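Local coordinates for protein proline dehydrogenase (Bradyrhizobium japonicum USDA 110, PDB 3HAZ) that probably oxidises proline to glutamate in two steps, first with FAD as a proline dehydrogenase, then with NAD as an aldehyde dehydrogenase, at residues G762-M767 against G881-E886; L800-D805 against L892-Y897; A856-A861 against H873-T878. All blocks are in the same frame, centred on the assembly; numbering follows the deposited sequence.

Contact 1. Residues G762-M767 against G881-E886. With NAD (nicotinamide-adenine-dinucleotide), chain D.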
loop_
_atom_site.group_PDB
_atom_site.type_symbol
_atom_site.label_atom_id
_atom_site.label_comp_id
_atom_site.label_asym_id
_atom_site.label_seq_id
_atom_site.Cartn_x
_atom_site.Cartn_y
_atom_site.Cartn_z
ATOM N N GLY A 762 21.308 -42.079 16.139
ATOM C CA GLY A 762 21.519 -42.718 14.852
ATOM C C GLY A 762 20.274 -42.960 14.018
ATOM O O GLY A 762 19.220 -42.359 14.236
ATOM N N GLY A 763 20.413 -43.842 13.034
ATOM C CA GLY A 763 19.287 -44.296 12.248
ATOM C C GLY A 763 19.650 -45.547 11.470
ATOM O O GLY A 763 20.822 -45.873 11.309
ATOM N N ILE A 764 18.629 -46.263 11.017
ATOM C CA ILE A 764 18.796 -47.292 10.003
ATOM C C ILE A 764 18.035 -46.762 8.796
ATOM O O ILE A 764 16.850 -47.042 8.605
ATOM C CB ILE A 764 18.278 -48.666 10.490
ATOM C CG1 ILE A 764 18.960 -49.029 11.815
ATOM C CG2 ILE A 764 18.521 -49.745 9.433
ATOM C CD1 ILE A 764 18.545 -50.367 12.410
ATOM N N ASN A 765 18.722 -45.944 8.005
ATOM C CA ASN A 765 18.071 -45.157 6.968
ATOM C C ASN A 765 17.828 -45.959 5.694
ATOM O O ASN A 765 18.742 -46.587 5.163
ATOM C CB ASN A 765 18.889 -43.891 6.683
ATOM C CG ASN A 765 19.215 -43.116 7.953
ATOM O OD1 ASN A 765 18.349 -42.895 8.796
ATOM N ND2 ASN A 765 20.472 -42.717 8.100
ATOM N N ALA A 766 16.585 -45.928 5.221
ATOM C CA ALA A 766 16.167 -46.673 4.042
ATOM C C ALA A 766 16.009 -45.765 2.838
ATOM O O ALA A 766 15.851 -44.549 2.971
ATOM C CB ALA A 766 14.845 -47.394 4.313
ATOM N N MET A 767 16.062 -46.371 1.658
ATOM C CA MET A 767 15.620 -45.724 0.434
ATOM C C MET A 767 14.651 -46.656 -0.280
ATOM O O MET A 767 14.858 -47.866 -0.317
ATOM C CB MET A 767 16.793 -45.394 -0.491
ATOM C CG MET A 767 16.339 -44.879 -1.858
ATOM S SD MET A 767 17.689 -44.446 -2.973
ATOM C CE MET A 767 18.318 -42.945 -2.219
ATOM N N GLY A 881 14.279 -57.427 8.154
ATOM C CA GLY A 881 14.445 -57.844 9.534
ATOM C C GLY A 881 15.840 -58.353 9.855
ATOM O O GLY A 881 16.230 -58.393 11.017
ATOM N N GLN A 882 16.598 -58.739 8.833
ATOM C CA GLN A 882 17.967 -59.205 9.055
ATOM C C GLN A 882 18.901 -58.068 9.459
ATOM O O GLN A 882 19.958 -58.311 10.035
ATOM C CB GLN A 882 18.526 -59.904 7.816
ATOM C CG GLN A 882 17.785 -61.156 7.406
ATOM C CD GLN A 882 18.345 -61.751 6.131
ATOM O OE1 GLN A 882 17.747 -61.634 5.064
ATOM N NE2 GLN A 882 19.511 -62.376 6.231
ATOM N N LEU A 883 18.521 -56.834 9.140
ATOM C CA LEU A 883 19.301 -55.671 9.558
ATOM C C LEU A 883 18.696 -55.083 10.826
ATOM O O LEU A 883 17.592 -54.542 10.799
ATOM C CB LEU A 883 19.346 -54.613 8.451
ATOM C CG LEU A 883 20.181 -53.362 8.734
ATOM C CD1 LEU A 883 21.625 -53.749 8.996
ATOM C CD2 LEU A 883 20.092 -52.355 7.578
ATOM N N THR A 884 19.414 -55.192 11.939
ATOM C CA THR A 884 18.863 -54.784 13.229
ATOM C C THR A 884 19.647 -53.683 13.941
ATOM O O THR A 884 19.234 -53.214 15.002
ATOM C CB THR A 884 18.732 -55.980 14.195
ATOM O OG1 THR A 884 19.978 -56.685 14.256
ATOM C CG2 THR A 884 17.635 -56.924 13.724
ATOM N N GLU A 885 20.772 -53.271 13.372
ATOM C CA GLU A 885 21.566 -52.227 14.006
ATOM C C GLU A 885 22.019 -51.191 12.995
ATOM O O GLU A 885 22.090 -51.467 11.797
ATOM C CB GLU A 885 22.803 -52.822 14.679
ATOM C CG GLU A 885 22.730 -54.309 14.942
ATOM C CD GLU A 885 24.096 -54.969 14.858
ATOM O OE1 GLU A 885 25.043 -54.452 15.494
ATOM O OE2 GLU A 885 24.223 -55.996 14.150
ATOM N N GLU A 886 22.320 -49.995 13.487
ATOM C CA GLU A 886 23.021 -49.011 12.684
ATOM C C GLU A 886 24.488 -49.428 12.608
ATOM O O GLU A 886 25.171 -49.508 13.629
ATOM C CB GLU A 886 22.905 -47.624 13.317
ATOM C CG GLU A 886 23.563 -46.503 12.506
ATOM C CD GLU A 886 23.729 -45.215 13.311
ATOM O OE1 GLU A 886 24.123 -45.304 14.492
ATOM O OE2 GLU A 886 23.468 -44.120 12.766
HETATM P PA NAD D . 28.851 -41.847 20.969
HETATM O O1A NAD D . 27.436 -42.231 21.705
HETATM O O2A NAD D . 29.732 -43.025 20.939
HETATM O O5B NAD D . 29.558 -40.622 21.856
HETATM C C5B NAD D . 29.489 -39.289 21.368
HETATM C C4B NAD D . 29.813 -38.271 22.472
HETATM O O4B NAD D . 29.229 -38.571 23.796
HETATM C C3B NAD D . 31.351 -38.117 22.820
HETATM O O3B NAD D . 31.929 -36.850 22.882
HETATM C C2B NAD D . 31.491 -39.093 23.984
HETATM O O2B NAD D . 32.725 -39.215 24.656
HETATM C C1B NAD D . 30.278 -38.766 24.741
HETATM N N9A NAD D . 29.921 -39.840 25.679
HETATM C C8A NAD D . 30.217 -41.161 25.576
HETATM N N7A NAD D . 29.662 -41.824 26.710
HETATM C C5A NAD D . 29.013 -40.854 27.508
HETATM C C6A NAD D . 28.318 -40.948 28.708
HETATM N N6A NAD D . 28.165 -42.242 29.353
HETATM N N1A NAD D . 27.781 -39.836 29.273
HETATM C C2A NAD D . 27.929 -38.606 28.655
HETATM N N3A NAD D . 28.614 -38.511 27.474
HETATM C C4A NAD D . 29.158 -39.639 26.899
HETATM O O3 NAD D . 28.571 -41.254 19.424
HETATM P PN NAD D . 29.835 -41.167 18.331
HETATM O O1N NAD D . 30.606 -42.642 18.273
HETATM O O2N NAD D . 30.773 -40.119 18.738
HETATM O O5D NAD D . 29.246 -40.806 16.812
HETATM C C5D NAD D . 28.498 -41.779 16.097
HETATM C C4D NAD D . 26.987 -41.718 16.409
HETATM O O4D NAD D . 26.390 -40.357 16.551
HETATM C C3D NAD D . 25.945 -42.504 15.502
HETATM O O3D NAD D . 25.109 -43.471 16.092
HETATM C C2D NAD D . 25.303 -41.322 14.745
HETATM O O2D NAD D . 24.249 -41.525 13.824
HETATM C C1D NAD D . 25.182 -40.321 15.820
HETATM N N1N NAD D . 25.037 -38.996 15.202
HETATM C C2N NAD D . 23.748 -38.482 14.972
HETATM C C3N NAD D . 23.596 -37.175 14.341
HETATM C C7N NAD D . 22.186 -36.608 14.099
HETATM O O7N NAD D . 22.063 -35.477 13.789
HETATM N N7N NAD D . 21.018 -37.416 14.387
HETATM C C4N NAD D . 24.797 -36.399 13.941
HETATM C C5N NAD D . 26.076 -36.910 14.174
HETATM C C6N NAD D . 26.234 -38.234 14.816
#

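Contact 2. Residues L800-D805 against L892-Y897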
loop_
_atom_site.group_PDB
_atom_site.type_symbol
_atom_site.label_atom_id
_atom_site.label_comp_id
_atom_site.label_asym_id
_atom_site.label_seq_id
_atom_site.Cartn_x
_atom_site.Cartn_y
_atom_site.Cartn_z
ATOM N N LEU A 800 18.561 -50.254 1.082
ATOM C CA LEU A 800 17.874 -49.945 -0.171
ATOM C C LEU A 800 16.786 -50.966 -0.476
ATOM O O LEU A 800 17.062 -52.162 -0.554
ATOM C CB LEU A 800 18.867 -49.897 -1.340
ATOM C CG LEU A 800 18.284 -49.753 -2.754
ATOM C CD1 LEU A 800 17.589 -48.400 -2.962
ATOM C CD2 LEU A 800 19.377 -49.946 -3.784
ATOM N N PHE A 801 15.553 -50.488 -0.639
ATOM C CA PHE A 801 14.469 -51.308 -1.170
ATOM C C PHE A 801 14.320 -50.982 -2.658
ATOM O O PHE A 801 14.187 -49.819 -3.031
ATOM C CB PHE A 801 13.148 -51.009 -0.459
ATOM C CG PHE A 801 13.115 -51.409 0.992
ATOM C CD1 PHE A 801 12.706 -52.685 1.368
ATOM C CD2 PHE A 801 13.451 -50.498 1.986
ATOM C CE1 PHE A 801 12.645 -53.047 2.701
ATOM C CE2 PHE A 801 13.401 -50.858 3.320
ATOM C CZ PHE A 801 12.995 -52.132 3.681
ATOM N N VAL A 802 14.346 -52.005 -3.504
ATOM C CA VAL A 802 14.258 -51.811 -4.948
ATOM C C VAL A 802 13.269 -52.805 -5.554
ATOM O O VAL A 802 13.287 -53.988 -5.208
ATOM C CB VAL A 802 15.630 -51.995 -5.616
ATOM C CG1 VAL A 802 16.229 -53.344 -5.222
ATOM C CG2 VAL A 802 15.493 -51.883 -7.131
ATOM N N GLN A 803 12.395 -52.327 -6.436
ATOM C CA GLN A 803 11.368 -53.188 -7.014
ATOM C C GLN A 803 12.032 -54.274 -7.851
ATOM O O GLN A 803 13.035 -54.027 -8.518
ATOM C CB GLN A 803 10.353 -52.386 -7.842
ATOM C CG GLN A 803 9.190 -51.836 -7.030
ATOM C CD GLN A 803 8.232 -50.974 -7.856
ATOM O OE1 GLN A 803 8.461 -50.733 -9.040
ATOM N NE2 GLN A 803 7.160 -50.507 -7.228
ATOM N N GLU A 804 11.482 -55.482 -7.795
ATOM C CA GLU A 804 12.144 -56.645 -8.381
ATOM C C GLU A 804 12.413 -56.521 -9.879
ATOM O O GLU A 804 13.435 -57.006 -10.366
ATOM C CB GLU A 804 11.357 -57.923 -8.077
ATOM C CG GLU A 804 9.958 -57.936 -8.662
ATOM C CD GLU A 804 9.139 -59.109 -8.160
ATOM O OE1 GLU A 804 9.701 -59.951 -7.426
ATOM O OE2 GLU A 804 7.935 -59.186 -8.498
ATOM N N ASP A 805 11.510 -55.869 -10.607
ATOM C CA ASP A 805 11.675 -55.712 -12.055
ATOM C C ASP A 805 12.933 -54.938 -12.458
ATOM O O ASP A 805 13.412 -55.074 -13.580
ATOM C CB ASP A 805 10.442 -55.062 -12.689
ATOM C CG ASP A 805 9.328 -56.054 -12.939
ATOM O OD1 ASP A 805 9.579 -57.281 -12.846
ATOM O OD2 ASP A 805 8.199 -55.607 -13.231
ATOM N N LEU A 892 26.235 -51.069 2.417
ATOM C CA LEU A 892 24.867 -51.010 1.918
ATOM C C LEU A 892 24.177 -52.369 2.023
ATOM O O LEU A 892 24.753 -53.396 1.669
ATOM C CB LEU A 892 24.855 -50.537 0.461
ATOM C CG LEU A 892 23.490 -50.479 -0.215
ATOM C CD1 LEU A 892 22.662 -49.350 0.396
ATOM C CD2 LEU A 892 23.655 -50.280 -1.712
ATOM N N HIS A 893 22.942 -52.364 2.513
ATOM C CA HIS A 893 22.116 -53.561 2.514
ATOM C C HIS A 893 20.962 -53.338 1.543
ATOM O O HIS A 893 20.403 -52.242 1.489
ATOM C CB HIS A 893 21.590 -53.860 3.920
ATOM C CG HIS A 893 22.655 -53.886 4.968
ATOM N ND1 HIS A 893 23.155 -52.740 5.549
ATOM C CD2 HIS A 893 23.330 -54.918 5.531
ATOM C CE1 HIS A 893 24.083 -53.065 6.432
ATOM N NE2 HIS A 893 24.210 -54.378 6.439
ATOM N N VAL A 894 20.622 -54.370 0.768
ATOM C CA VAL A 894 19.568 -54.261 -0.237
ATOM C C VAL A 894 18.501 -55.343 -0.098
ATOM O O VAL A 894 18.806 -56.515 0.111
ATOM C CB VAL A 894 20.141 -54.327 -1.669
ATOM C CG1 VAL A 894 19.024 -54.160 -2.696
ATOM C CG2 VAL A 894 21.223 -53.273 -1.863
ATOM N N VAL A 895 17.246 -54.936 -0.222
ATOM C CA VAL A 895 16.129 -55.868 -0.264
ATOM C C VAL A 895 15.307 -55.585 -1.530
ATOM O O VAL A 895 14.932 -54.441 -1.786
ATOM C CB VAL A 895 15.223 -55.701 0.974
ATOM C CG1 VAL A 895 13.949 -56.521 0.821
ATOM C CG2 VAL A 895 15.971 -56.082 2.241
ATOM N N ARG A 896 15.033 -56.608 -2.332
ATOM C CA ARG A 896 14.155 -56.406 -3.485
ATOM C C ARG A 896 12.722 -56.759 -3.096
ATOM O O ARG A 896 12.504 -57.587 -2.217
ATOM C CB ARG A 896 14.640 -57.186 -4.720
ATOM C CG ARG A 896 14.572 -58.706 -4.618
ATOM C CD ARG A 896 15.154 -59.352 -5.867
ATOM N NE ARG A 896 16.613 -59.354 -5.844
ATOM C CZ ARG A 896 17.384 -59.340 -6.925
ATOM N NH1 ARG A 896 18.705 -59.351 -6.795
ATOM N NH2 ARG A 896 16.839 -59.313 -8.138
ATOM N N TYR A 897 11.742 -56.111 -3.721
ATOM C CA TYR A 897 10.350 -56.324 -3.332
ATOM C C TYR A 897 9.392 -56.292 -4.525
ATOM O O TYR A 897 9.686 -55.695 -5.565
ATOM C CB TYR A 897 9.912 -55.293 -2.269
ATOM C CG TYR A 897 9.729 -53.887 -2.809
ATOM C CD1 TYR A 897 8.457 -53.391 -3.098
ATOM C CD2 TYR A 897 10.824 -53.064 -3.042
ATOM C CE1 TYR A 897 8.284 -52.110 -3.603
ATOM C CE2 TYR A 897 10.662 -51.783 -3.545
ATOM C CZ TYR A 897 9.390 -51.310 -3.824
ATOM O OH TYR A 897 9.225 -50.039 -4.328
HETATM O O HOH W 1 14.223 -59.573 -9.200
#

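Contact 3. Residues A856-A861 against H873-T878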
loop_
_atom_site.group_PDB
_atom_site.type_symbol
_atom_site.label_atom_id
_atom_site.label_comp_id
_atom_site.label_asym_id
_atom_site.label_seq_id
_atom_site.Cartn_x
_atom_site.Cartn_y
_atom_site.Cartn_z
ATOM N N ALA A 856 23.979 -63.401 4.131
ATOM C CA ALA A 856 23.329 -62.725 3.015
ATOM C C ALA A 856 24.200 -62.717 1.758
ATOM O O ALA A 856 25.414 -62.917 1.838
ATOM C CB ALA A 856 22.962 -61.309 3.421
ATOM N N ARG A 857 23.584 -62.475 0.602
ATOM C CA ARG A 857 24.322 -62.474 -0.659
ATOM C C ARG A 857 25.302 -61.316 -0.711
ATOM O O ARG A 857 24.945 -60.183 -0.413
ATOM C CB ARG A 857 23.387 -62.404 -1.875
ATOM C CG ARG A 857 24.100 -62.776 -3.185
ATOM C CD ARG A 857 23.325 -62.426 -4.469
ATOM N NE ARG A 857 21.883 -62.639 -4.365
ATOM C CZ ARG A 857 21.062 -62.708 -5.409
ATOM N NH1 ARG A 857 19.761 -62.890 -5.220
ATOM N NH2 ARG A 857 21.538 -62.604 -6.643
ATOM N N LEU A 858 26.543 -61.605 -1.082
ATOM C CA LEU A 858 27.523 -60.551 -1.294
ATOM C C LEU A 858 27.484 -60.086 -2.745
ATOM O O LEU A 858 27.790 -60.856 -3.654
ATOM C CB LEU A 858 28.925 -61.048 -0.954
ATOM C CG LEU A 858 30.056 -60.062 -1.251
ATOM C CD1 LEU A 858 29.983 -58.846 -0.330
ATOM C CD2 LEU A 858 31.402 -60.759 -1.125
ATOM N N HIS A 859 27.098 -58.834 -2.970
ATOM C CA HIS A 859 27.128 -58.294 -4.322
ATOM C C HIS A 859 28.458 -57.605 -4.604
ATOM O O HIS A 859 28.913 -57.573 -5.740
ATOM C CB HIS A 859 25.953 -57.340 -4.581
ATOM C CG HIS A 859 24.652 -58.037 -4.833
ATOM N ND1 HIS A 859 24.372 -58.683 -6.016
ATOM C CD2 HIS A 859 23.558 -58.193 -4.052
ATOM C CE1 HIS A 859 23.160 -59.205 -5.957
ATOM N NE2 HIS A 859 22.645 -58.924 -4.774
ATOM N N PHE A 860 29.087 -57.060 -3.569
ATOM C CA PHE A 860 30.351 -56.358 -3.760
ATOM C C PHE A 860 31.129 -56.211 -2.465
ATOM O O PHE A 860 30.576 -55.820 -1.435
ATOM C CB PHE A 860 30.121 -54.968 -4.375
ATOM C CG PHE A 860 31.392 -54.199 -4.626
ATOM C CD1 PHE A 860 31.742 -53.128 -3.820
ATOM C CD2 PHE A 860 32.245 -54.560 -5.659
ATOM C CE1 PHE A 860 32.912 -52.423 -4.047
ATOM C CE2 PHE A 860 33.416 -53.863 -5.890
ATOM C CZ PHE A 860 33.751 -52.793 -5.081
ATOM N N ALA A 861 32.416 -56.527 -2.533
ATOM C CA ALA A 861 33.334 -56.296 -1.430
ATOM C C ALA A 861 34.578 -55.638 -2.007
ATOM O O ALA A 861 35.434 -56.310 -2.576
ATOM C CB ALA A 861 33.691 -57.612 -0.750
ATOM N N HIS A 873 30.755 -52.055 0.758
ATOM C CA HIS A 873 30.249 -53.411 0.682
ATOM C C HIS A 873 28.768 -53.344 0.362
ATOM O O HIS A 873 28.066 -52.452 0.831
ATOM C CB HIS A 873 30.461 -54.146 2.011
ATOM C CG HIS A 873 31.843 -54.692 2.195
ATOM N ND1 HIS A 873 32.929 -53.895 2.487
ATOM C CD2 HIS A 873 32.312 -55.963 2.150
ATOM C CE1 HIS A 873 34.008 -54.646 2.602
ATOM N NE2 HIS A 873 33.663 -55.905 2.400
ATOM N N ILE A 874 28.294 -54.287 -0.441
ATOM C CA ILE A 874 26.875 -54.382 -0.714
ATOM C C ILE A 874 26.404 -55.796 -0.432
ATOM O O ILE A 874 26.895 -56.756 -1.031
ATOM C CB ILE A 874 26.546 -54.028 -2.175
ATOM C CG1 ILE A 874 27.068 -52.626 -2.511
ATOM C CG2 ILE A 874 25.046 -54.127 -2.405
ATOM C CD1 ILE A 874 27.149 -52.342 -4.003
ATOM N N PHE A 875 25.457 -55.917 0.490
ATOM C CA PHE A 875 24.830 -57.198 0.774
ATOM C C PHE A 875 23.360 -57.106 0.417
ATOM O O PHE A 875 22.737 -56.051 0.569
ATOM C CB PHE A 875 24.963 -57.568 2.255
ATOM C CG PHE A 875 26.371 -57.812 2.692
ATOM C CD1 PHE A 875 27.081 -56.827 3.361
ATOM C CD2 PHE A 875 26.989 -59.025 2.437
ATOM C CE1 PHE A 875 28.383 -57.050 3.759
ATOM C CE2 PHE A 875 28.287 -59.252 2.835
ATOM C CZ PHE A 875 28.984 -58.266 3.500
ATOM N N GLU A 876 22.809 -58.213 -0.061
ATOM C CA GLU A 876 21.372 -58.302 -0.266
ATOM C C GLU A 876 20.779 -59.219 0.792
ATOM O O GLU A 876 21.240 -60.344 0.990
ATOM C CB GLU A 876 21.030 -58.805 -1.677
ATOM C CG GLU A 876 19.545 -59.109 -1.867
ATOM C CD GLU A 876 19.161 -59.352 -3.320
ATOM O OE1 GLU A 876 20.038 -59.254 -4.204
ATOM O OE2 GLU A 876 17.974 -59.631 -3.578
ATOM N N LEU A 877 19.765 -58.713 1.476
ATOM C CA LEU A 877 19.066 -59.446 2.514
ATOM C C LEU A 877 17.847 -60.116 1.909
ATOM O O LEU A 877 17.265 -59.607 0.951
ATOM C CB LEU A 877 18.585 -58.465 3.587
ATOM C CG LEU A 877 19.484 -58.020 4.744
ATOM C CD1 LEU A 877 20.969 -58.146 4.409
ATOM C CD2 LEU A 877 19.102 -56.586 5.190
ATOM N N THR A 878 17.446 -61.240 2.493
ATOM C CA THR A 878 16.180 -61.870 2.153
ATOM C C THR A 878 15.042 -60.996 2.655
ATOM O O THR A 878 14.057 -60.776 1.954
ATOM C CB THR A 878 16.054 -63.261 2.804
ATOM O OG1 THR A 878 17.017 -64.150 2.227
ATOM C CG2 THR A 878 14.661 -63.825 2.591
#

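Contact 1. Residues G762-M767 against G881-E886
Gly762-Ile764 run past Leu883-Glu886 in nearly opposite directions, 160° apart, and the nearest CA atoms are those of Ile764 and Glu886, at 5.3 Å. Glu886 reaches the glycines with an extended side chain, its CG anti to the backbone N (chi1 -177°). Gly763 N donates to Glu886 OE2 at 3.1 Å, from above the carboxylate plane rather than within it. The same oxygen accepts a bond from NAD O2D at 2.9 Å, and Glu886 OE1 takes the other ribose hydroxyl, NAD O3D, at 2.6 Å. Three bonds therefore grip one carboxylate and fix its rotation. Packing is close at Gly762, whose CA lies 3.2 Å from Glu886 OE2, with little space for a CB. Ile764 closes the other end. Its CG2 meets Leu883 CD2 at 3.6 Å as the two side chains slide past each other, while CD1 rests on the backbone of Thr884 and Glu885. Ser657, Lys683, Ser736 and Thr761 also bind the dinucleotide. A glutamate holding both hydroxyls of the nicotinamide ribose is characteristic of the NAD site of aldehyde dehydrogenases.

Contact 2. Residues L800-D805 against L892-Y897
Leu800-Gln803 and Leu892-Tyr897 are neighbouring parallel strands, bound by five backbone hydrogen bonds. Leu800 N donates to His893 O at 2.7 Å, and Leu800 O accepts from Val895 N. Val802 uses both its N and its O, toward Val895 O and Tyr897 N. The last bond, Glu804 N to Tyr897 O at 2.9 Å, extends the ladder to the start of helix 804-819.

The Tyr897 side chain packs across Gln803 and Phe801. Its CG sits between the backbone N and the carbonyl carbon (chi1 72°), which folds the ring back over the neighbouring strand. Gln803 CA lies over one ring face, 4.2 Å from the centroid, in a CH-pi contact. Gln803 CG reaches Tyr897 OH at 3.2 Å, and Phe801 CB packs against Tyr897 CD2 at 4.0 Å. With an alanine in place of Tyr897, Gln803 and Phe801 would probably lose the ring they pack on, and a gap would be likely to open at the end of the strand pair.

Phe801 and Val895 lie side by side; Phe801 CD1 is 3.9 Å from Val895 CB. Val802 CG1 meets Val894 CG1 at 3.9 Å on the face that also carries Leu800 and Arg896.

Farther out, helix 902-911 covers Phe801 and Tyr897, helix 775-787 covers Leu800 and Leu892, and helix 804-819 covers Val802. Gln803 OE1 accepts from Ala771 N, which holds the amide end. The His893 ring is hydrogen-bonded to His848 NE2 and Arg798 O. Arg896 is held by salt bridges to Glu876 and Asp808, and a water in its guanidinium plane links Arg896 NH2 to Glu804 O.

The chemistry is thus divided: a mostly apolar sheet interior between helices, and an arginine at the strand end whose positive charge is probably balanced by Glu876 and Asp808.

Contact 3. Residues A856-A861 against H873-T878
Arg857-Ala861 and His873-Glu876 pair as antiparallel strands through backbone hydrogen bonds. Glu876 N donates to Arg857 O at 2.9 Å, with a weak return bond from Arg857 N. Farther along, Ile874 N donates to Phe860 O at 2.9 Å. Ile874 O receives His859 N at 2.8 Å and, weakly, Phe860 N.

Polar side chains meet at Glu876. Its CG lies opposite the backbone N (chi1 171°) and its chain is extended, which carries OE1 to the edge of the His859 ring. His859 NE2 donates at 2.7 Å, nearly straight (162°); Glu876 OE1 accepts on its anti lone pair, away from OE2. Imidazole and carboxylate are almost coplanar, 20° apart. Glu876 OE1 also lies over one face of the Arg857 guanidinium, a long salt bridge of charges alone. With Arg857 and a second arginine nearby, the carboxylate is probably kept ionised.

Apolar contacts fill the rest. Leu858 CD1 touches Phe875 CE2 at 3.6 Å, and Phe860 CB meets Ile874 CD1 at 4.0 Å. Ala861 CA sits over a face of the His873 ring in a CH-pi contact. Helix 839-855 packs on His873 and Phe875.

With His859 and Phe860 both opposite Ile874, this is a classic beta bulge in a hairpin at the border of the aldehyde dehydrogenase sheet.

All three contacts reach one mixed sheet; in contact 1 a loop meets the lead-in to strand 765-769. Contact 2 is central, its centre 14 Å from that of contact 1 and 11 Å from that of contact 3. Met767 O lies 2.7 Å from Phe801 N, a probable hydrogen bond joining contacts 1 and 2. Val894 N and Phe875 O, also 2.7 Å apart, probably join contacts 2 and 3, which share the Arg896-Glu876 salt bridge. Leu883 CB packs on Leu877 CD2, 3.8 Å away, linking contacts 1 and 3. Only contact 1 holds the dinucleotide; Glu886 is about 5 Å, between side chains, from the predicted active-site Cys794. The His893 side chain is about 14 Å from NAD.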